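PDB 3GAZ: alcohol dehydrogenase superfamily protein from Novosphingobium aromaticivorans, which probably acts as an NADP-dependent oxidoreductase of the medium-chain alcohol dehydrogenase superfamily. Local coordinates for residues V148-G160 and I168-A182. Sequence-based numbering, arbitrary orientation.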
ATOM      1  N   VAL A 148      -6.560  18.146  25.313  1.00 24.25           N
ATOM      2  CA  VAL A 148      -6.567  19.552  25.696  1.00 22.15           C
ATOM      3  C   VAL A 148      -7.848  19.886  26.457  1.00 23.21           C
ATOM      4  O   VAL A 148      -8.951  19.559  26.010  1.00 23.12           O
ATOM      5  CB  VAL A 148      -6.424  20.471  24.450  1.00 21.68           C
ATOM      6  CG1 VAL A 148      -7.628  20.313  23.532  1.00 20.68           C
ATOM      7  CG2 VAL A 148      -6.249  21.919  24.888  1.00 19.44           C
ATOM      8  N   GLN A 149      -7.687  20.524  27.616  1.00 24.09           N
ATOM      9  CA  GLN A 149      -8.808  20.897  28.476  1.00 25.50           C
ATOM     10  C   GLN A 149      -9.097  22.397  28.467  1.00 25.22           C
ATOM     11  O   GLN A 149      -8.218  23.221  28.202  1.00 23.16           O
ATOM     12  CB  GLN A 149      -8.531  20.486  29.928  1.00 27.91           C
ATOM     13  CG  GLN A 149      -8.323  19.000  30.176  1.00 33.06           C
ATOM     14  CD  GLN A 149      -9.555  18.175  29.876  1.00 35.74           C
ATOM     15  OE1 GLN A 149      -9.823  17.832  28.724  1.00 38.99           O
ATOM     16  NE2 GLN A 149     -10.320  17.858  30.913  1.00 38.38           N
ATOM     17  N   ASP A 150     -10.338  22.741  28.786  1.00 24.08           N
ATOM     18  CA  ASP A 150     -10.762  24.133  28.851  1.00 25.15           C
ATOM     19  C   ASP A 150      -9.907  24.874  29.883  1.00 22.96           C
ATOM     20  O   ASP A 150      -9.739  24.407  31.006  1.00 22.80           O
ATOM     21  CB  ASP A 150     -12.240  24.198  29.252  1.00 27.92           C
ATOM     22  CG  ASP A 150     -12.717  25.612  29.497  1.00 31.51           C
ATOM     23  OD1 ASP A 150     -12.676  26.434  28.556  1.00 33.74           O
ATOM     24  OD2 ASP A 150     -13.131  25.901  30.637  1.00 35.06           O
ATOM     25  N   GLY A 151      -9.353  26.016  29.497  1.00 21.65           N
ATOM     26  CA  GLY A 151      -8.541  26.782  30.425  1.00 20.57           C
ATOM     27  C   GLY A 151      -7.042  26.537  30.372  1.00 20.16           C
ATOM     28  O   GLY A 151      -6.273  27.292  30.967  1.00 18.87           O
ATOM     29  N   GLN A 152      -6.610  25.490  29.676  1.00 18.98           N
ATOM     30  CA  GLN A 152      -5.183  25.210  29.590  1.00 18.79           C
ATOM     31  C   GLN A 152      -4.503  26.167  28.627  1.00 18.46           C
ATOM     32  O   GLN A 152      -5.117  26.648  27.676  1.00 19.75           O
ATOM     33  CB  GLN A 152      -4.928  23.777  29.116  1.00 20.29           C
ATOM     34  CG  GLN A 152      -5.271  22.695  30.126  1.00 22.62           C
ATOM     35  CD  GLN A 152      -4.915  21.310  29.618  1.00 24.32           C
ATOM     36  OE1 GLN A 152      -5.274  20.935  28.501  1.00 24.79           O
ATOM     37  NE2 GLN A 152      -4.210  20.540  30.440  1.00 25.49           N
ATOM     38  N   THR A 153      -3.235  26.452  28.885  1.00 17.96           N
ATOM     39  CA  THR A 153      -2.473  27.326  28.012  1.00 18.70           C
ATOM     40  C   THR A 153      -1.874  26.425  26.944  1.00 18.29           C
ATOM     41  O   THR A 153      -1.257  25.403  27.258  1.00 18.19           O
ATOM     42  CB  THR A 153      -1.349  28.044  28.771  1.00 18.88           C
ATOM     43  OG1 THR A 153      -0.547  27.079  29.462  1.00 20.44           O
ATOM     44  CG2 THR A 153      -1.936  29.038  29.767  1.00 19.52           C
ATOM     45  N   VAL A 154      -2.069  26.798  25.684  1.00 15.63           N
ATOM     46  CA  VAL A 154      -1.570  26.007  24.568  1.00 15.55           C
ATOM     47  C   VAL A 154      -0.690  26.835  23.647  1.00 14.56           C
ATOM     48  O   VAL A 154      -1.051  27.941  23.261  1.00 16.56           O
ATOM     49  CB  VAL A 154      -2.741  25.420  23.729  1.00 13.57           C
ATOM     50  CG1 VAL A 154      -2.201  24.690  22.505  1.00 13.99           C
ATOM     51  CG2 VAL A 154      -3.573  24.477  24.585  1.00 16.77           C
ATOM     52  N   LEU A 155       0.469  26.285  23.302  1.00 13.71           N
ATOM     53  CA  LEU A 155       1.402  26.955  22.407  1.00 13.54           C
ATOM     54  C   LEU A 155       1.504  26.154  21.113  1.00 14.35           C
ATOM     55  O   LEU A 155       1.900  24.985  21.130  1.00 14.14           O
ATOM     56  CB  LEU A 155       2.788  27.043  23.047  1.00 13.93           C
ATOM     57  CG  LEU A 155       3.891  27.573  22.125  1.00 14.59           C
ATOM     58  CD1 LEU A 155       3.602  29.027  21.766  1.00 14.44           C
ATOM     59  CD2 LEU A 155       5.246  27.436  22.801  1.00 14.32           C
ATOM     60  N   ILE A 156       1.127  26.774  20.000  1.00 13.87           N
ATOM     61  CA  ILE A 156       1.209  26.117  18.704  1.00 15.43           C
ATOM     62  C   ILE A 156       2.432  26.660  17.978  1.00 14.87           C
ATOM     63  O   ILE A 156       2.514  27.858  17.713  1.00 16.01           O
ATOM     64  CB  ILE A 156      -0.033  26.402  17.824  1.00 15.31           C
ATOM     65  CG1 ILE A 156      -1.305  25.930  18.530  1.00 15.51           C
ATOM     66  CG2 ILE A 156       0.127  25.709  16.469  1.00 15.63           C
ATOM     67  CD1 ILE A 156      -1.344  24.441  18.800  1.00 17.91           C
ATOM     68  N   GLN A 157       3.383  25.780  17.672  1.00 15.08           N
ATOM     69  CA  GLN A 157       4.603  26.164  16.962  1.00 17.02           C
ATOM     70  C   GLN A 157       4.338  26.097  15.460  1.00 17.75           C
ATOM     71  O   GLN A 157       4.122  25.014  14.913  1.00 20.18           O
ATOM     72  CB  GLN A 157       5.746  25.211  17.327  1.00 17.14           C
ATOM     73  CG  GLN A 157       6.040  25.148  18.820  1.00 20.07           C
ATOM     74  CD  GLN A 157       6.947  26.271  19.294  1.00 22.98           C
ATOM     75  OE1 GLN A 157       6.786  27.426  18.900  1.00 23.68           O
ATOM     76  NE2 GLN A 157       7.903  25.935  20.156  1.00 22.42           N
ATOM     77  N   GLY A 158       4.359  27.252  14.798  1.00 17.30           N
ATOM     78  CA  GLY A 158       4.098  27.304  13.369  1.00 16.18           C
ATOM     79  C   GLY A 158       2.614  27.511  13.115  1.00 15.95           C
ATOM     80  O   GLY A 158       2.001  26.795  12.319  1.00 16.60           O
ATOM     81  N   GLY A 159       2.047  28.509  13.790  1.00 14.76           N
ATOM     82  CA  GLY A 159       0.629  28.806  13.683  1.00 14.19           C
ATOM     83  C   GLY A 159       0.074  29.173  12.318  1.00 14.36           C
ATOM     84  O   GLY A 159      -1.126  29.075  12.103  1.00 15.20           O
ATOM     85  N   GLY A 160       0.932  29.612  11.403  1.00 14.70           N
ATOM     86  CA  GLY A 160       0.463  29.968  10.076  1.00 14.42           C
ATOM     87  C   GLY A 160       0.462  28.785   9.120  1.00 15.52           C
ATOM     88  O   GLY A 160      -0.148  28.850   8.053  1.00 14.60           O
ATOM     89  N   ILE A 168      -4.668  25.756  16.105  1.00 14.54           N
ATOM     90  CA  ILE A 168      -5.034  26.965  16.845  1.00 14.30           C
ATOM     91  C   ILE A 168      -6.546  27.043  17.034  1.00 15.03           C
ATOM     92  O   ILE A 168      -7.036  27.289  18.136  1.00 15.63           O
ATOM     93  CB  ILE A 168      -4.607  28.249  16.091  1.00 16.36           C
ATOM     94  CG1 ILE A 168      -3.090  28.434  16.173  1.00 15.64           C
ATOM     95  CG2 ILE A 168      -5.351  29.459  16.662  1.00 16.17           C
ATOM     96  CD1 ILE A 168      -2.582  29.618  15.381  1.00 14.36           C
ATOM     97  N   GLN A 169      -7.281  26.833  15.946  1.00 14.59           N
ATOM     98  CA  GLN A 169      -8.732  26.921  15.980  1.00 14.59           C
ATOM     99  C   GLN A 169      -9.396  25.817  16.792  1.00 15.02           C
ATOM    100  O   GLN A 169     -10.421  26.053  17.431  1.00 12.97           O
ATOM    101  CB  GLN A 169      -9.275  26.957  14.547  1.00 13.04           C
ATOM    102  CG  GLN A 169      -8.750  28.161  13.761  1.00 13.78           C
ATOM    103  CD  GLN A 169      -9.225  28.194  12.321  1.00 12.25           C
ATOM    104  OE1 GLN A 169     -10.394  28.448  12.048  1.00 14.40           O
ATOM    105  NE2 GLN A 169      -8.313  27.926  11.390  1.00 11.19           N
ATOM    106  N   ILE A 170      -8.822  24.617  16.767  1.00 14.19           N
ATOM    107  CA  ILE A 170      -9.380  23.511  17.542  1.00 14.23           C
ATOM    108  C   ILE A 170      -9.199  23.832  19.025  1.00 15.67           C
ATOM    109  O   ILE A 170     -10.146  23.747  19.808  1.00 15.62           O
ATOM    110  CB  ILE A 170      -8.666  22.165  17.226  1.00 13.72           C
ATOM    111  CG1 ILE A 170      -9.068  21.675  15.833  1.00 14.46           C
ATOM    112  CG2 ILE A 170      -9.027  21.111  18.277  1.00 14.93           C
ATOM    113  CD1 ILE A 170      -8.361  20.407  15.400  1.00 13.70           C
ATOM    114  N   ALA A 171      -7.981  24.217  19.395  1.00 14.91           N
ATOM    115  CA  ALA A 171      -7.662  24.549  20.780  1.00 15.23           C
ATOM    116  C   ALA A 171      -8.563  25.662  21.316  1.00 16.49           C
ATOM    117  O   ALA A 171      -9.082  25.564  22.422  1.00 17.17           O
ATOM    118  CB  ALA A 171      -6.196  24.962  20.892  1.00 14.29           C
ATOM    119  N   LEU A 172      -8.742  26.720  20.531  1.00 16.95           N
ATOM    120  CA  LEU A 172      -9.587  27.837  20.949  1.00 18.96           C
ATOM    121  C   LEU A 172     -11.021  27.380  21.173  1.00 19.77           C
ATOM    122  O   LEU A 172     -11.641  27.723  22.180  1.00 20.71           O
ATOM    123  CB  LEU A 172      -9.553  28.953  19.897  1.00 18.28           C
ATOM    124  CG  LEU A 172      -8.267  29.781  19.870  1.00 18.58           C
ATOM    125  CD1 LEU A 172      -8.205  30.626  18.605  1.00 19.07           C
ATOM    126  CD2 LEU A 172      -8.210  30.662  21.125  1.00 18.76           C
ATOM    127  N   ALA A 173     -11.542  26.597  20.235  1.00 19.71           N
ATOM    128  CA  ALA A 173     -12.904  26.094  20.339  1.00 21.27           C
ATOM    129  C   ALA A 173     -13.096  25.256  21.600  1.00 21.45           C
ATOM    130  O   ALA A 173     -14.176  25.244  22.183  1.00 21.90           O
ATOM    131  CB  ALA A 173     -13.249  25.269  19.107  1.00 21.67           C
ATOM    132  N   ARG A 174     -12.044  24.564  22.028  1.00 21.22           N
ATOM    133  CA  ARG A 174     -12.142  23.723  23.214  1.00 23.41           C
ATOM    134  C   ARG A 174     -11.880  24.459  24.529  1.00 22.93           C
ATOM    135  O   ARG A 174     -11.708  23.832  25.576  1.00 21.27           O
ATOM    136  CB  ARG A 174     -11.215  22.515  23.072  1.00 23.66           C
ATOM    137  CG  ARG A 174     -11.564  21.658  21.860  1.00 28.03           C
ATOM    138  CD  ARG A 174     -10.674  20.437  21.739  1.00 29.51           C
ATOM    139  NE  ARG A 174     -11.031  19.379  22.681  1.00 32.48           N
ATOM    140  CZ  ARG A 174     -12.113  18.611  22.578  1.00 32.66           C
ATOM    141  NH1 ARG A 174     -12.960  18.778  21.572  1.00 34.00           N
ATOM    142  NH2 ARG A 174     -12.340  17.664  23.478  1.00 34.68           N
ATOM    143  N   GLY A 175     -11.844  25.789  24.460  1.00 22.77           N
ATOM    144  CA  GLY A 175     -11.658  26.606  25.648  1.00 23.88           C
ATOM    145  C   GLY A 175     -10.263  26.931  26.148  1.00 23.65           C
ATOM    146  O   GLY A 175     -10.116  27.527  27.214  1.00 24.82           O
ATOM    147  N   ALA A 176      -9.235  26.569  25.392  1.00 23.47           N
ATOM    148  CA  ALA A 176      -7.870  26.840  25.827  1.00 22.43           C
ATOM    149  C   ALA A 176      -7.419  28.260  25.520  1.00 22.58           C
ATOM    150  O   ALA A 176      -7.994  28.937  24.671  1.00 23.15           O
ATOM    151  CB  ALA A 176      -6.917  25.846  25.173  1.00 22.35           C
ATOM    152  N   ARG A 177      -6.394  28.714  26.233  1.00 22.52           N
ATOM    153  CA  ARG A 177      -5.825  30.033  25.999  1.00 23.57           C
ATOM    154  C   ARG A 177      -4.686  29.735  25.040  1.00 21.87           C
ATOM    155  O   ARG A 177      -3.664  29.171  25.432  1.00 21.83           O
ATOM    156  CB  ARG A 177      -5.301  30.641  27.300  1.00 27.46           C
ATOM    157  CG  ARG A 177      -6.408  31.058  28.254  1.00 33.91           C
ATOM    158  CD  ARG A 177      -5.914  32.113  29.235  1.00 39.51           C
ATOM    159  NE  ARG A 177      -5.106  33.135  28.568  1.00 45.21           N
ATOM    160  CZ  ARG A 177      -5.491  33.824  27.494  1.00 46.70           C
ATOM    161  NH1 ARG A 177      -6.683  33.612  26.950  1.00 48.09           N
ATOM    162  NH2 ARG A 177      -4.677  34.725  26.959  1.00 46.68           N
ATOM    163  N   VAL A 178      -4.876  30.111  23.781  1.00 19.46           N
ATOM    164  CA  VAL A 178      -3.911  29.819  22.734  1.00 18.60           C
ATOM    165  C   VAL A 178      -2.898  30.894  22.361  1.00 18.69           C
ATOM    166  O   VAL A 178      -3.230  32.073  22.228  1.00 17.53           O
ATOM    167  CB  VAL A 178      -4.655  29.379  21.452  1.00 18.18           C
ATOM    168  CG1 VAL A 178      -3.664  28.934  20.382  1.00 16.73           C
ATOM    169  CG2 VAL A 178      -5.628  28.251  21.787  1.00 17.56           C
ATOM    170  N   PHE A 179      -1.660  30.443  22.175  1.00 16.80           N
ATOM    171  CA  PHE A 179      -0.526  31.276  21.786  1.00 17.11           C
ATOM    172  C   PHE A 179       0.120  30.554  20.605  1.00 16.36           C
ATOM    173  O   PHE A 179       0.111  29.321  20.552  1.00 14.78           O
ATOM    174  CB  PHE A 179       0.485  31.359  22.931  1.00 18.11           C
ATOM    175  CG  PHE A 179      -0.080  31.926  24.198  1.00 19.70           C
ATOM    176  CD1 PHE A 179       0.108  33.268  24.519  1.00 20.35           C
ATOM    177  CD2 PHE A 179      -0.827  31.129  25.061  1.00 20.36           C
ATOM    178  CE1 PHE A 179      -0.439  33.811  25.679  1.00 19.73           C
ATOM    179  CE2 PHE A 179      -1.382  31.664  26.231  1.00 21.59           C
ATOM    180  CZ  PHE A 179      -1.185  33.010  26.536  1.00 21.31           C
ATOM    181  N   ALA A 180       0.688  31.300  19.664  1.00 15.83           N
ATOM    182  CA  ALA A 180       1.319  30.656  18.518  1.00 15.83           C
ATOM    183  C   ALA A 180       2.508  31.428  17.967  1.00 16.69           C
ATOM    184  O   ALA A 180       2.455  32.650  17.830  1.00 15.35           O
ATOM    185  CB  ALA A 180       0.281  30.437  17.411  1.00 14.76           C
ATOM    186  N   THR A 181       3.586  30.707  17.664  1.00 16.13           N
ATOM    187  CA  THR A 181       4.772  31.326  17.098  1.00 16.83           C
ATOM    188  C   THR A 181       4.612  31.269  15.586  1.00 18.14           C
ATOM    189  O   THR A 181       4.102  30.284  15.044  1.00 18.38           O
ATOM    190  CB  THR A 181       6.070  30.583  17.493  1.00 16.92           C
ATOM    191  OG1 THR A 181       6.009  29.223  17.045  1.00 18.42           O
ATOM    192  CG2 THR A 181       6.266  30.617  19.002  1.00 16.66           C
ATOM    193  N   ALA A 182       5.032  32.329  14.908  1.00 17.92           N
ATOM    194  CA  ALA A 182       4.919  32.384  13.461  1.00 21.19           C
ATOM    195  C   ALA A 182       5.874  33.422  12.898  1.00 22.88           C
ATOM    196  O   ALA A 182       6.409  34.252  13.629  1.00 22.91           O
ATOM    197  CB  ALA A 182       3.496  32.720  13.065  1.00 19.19           C
TER
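V154 and I156 of strand 153-157 pair in parallel with V178 and A180 of strand 177-182, forming the first beta-alpha-beta unit of a Rossmann-type fold, with helix 162-173 as the crossover. The strands, their axes inclined by 20°, are laced by backbone bonds from R177 N–Q152 O at one end to T181 N–I156 O at the other. On the face covered by helix 162-173, I156 CG1 lies 3.9 Å from I168 CG1, the two side chains crossing at a slant, while V154 CG2 packs against A176 CB at 3.7 Å. The helix stops in a Schellman motif with G175 as its C' residue, and G175 O accepts G151 N (2.8 Å) from well above the carbonyl plane.

The other face carries L155, F179, Q157 and T181. From T181 CB, which sits 3.5 Å from Q157 OE1, the side chain forks: CG2 lies 3.2 Å from Q157 OE1 and, more loosely, beside L155 CD1, whereas OG1 is turned between the backbone N and carbonyl carbon (chi1 59°) and donates to Q157 OE1 at 2.7 Å, in the plane of that carbonyl. OG1 also accepts a weak bond from G158 N. Q157 bends at chi2 (-83°) to bring its amide there, and its NE2 has weak bonds to Y207 and S232. A valine in place of T181 would probably cost Q157 OE1 this donor and G158 N its weak acceptor, leaving the amide freer to turn.

Beyond strand 153-157 the chain enters the glycine-rich turn, where G159 belongs to a GxGxxG pattern consistent with dinucleotide binding. A CB on G159 would collide with A180 CB. T181 O grips this turn twice, taking G158 N at 3.1 Å and G159 N at 3.0 Å from opposite faces of its carbonyl plane.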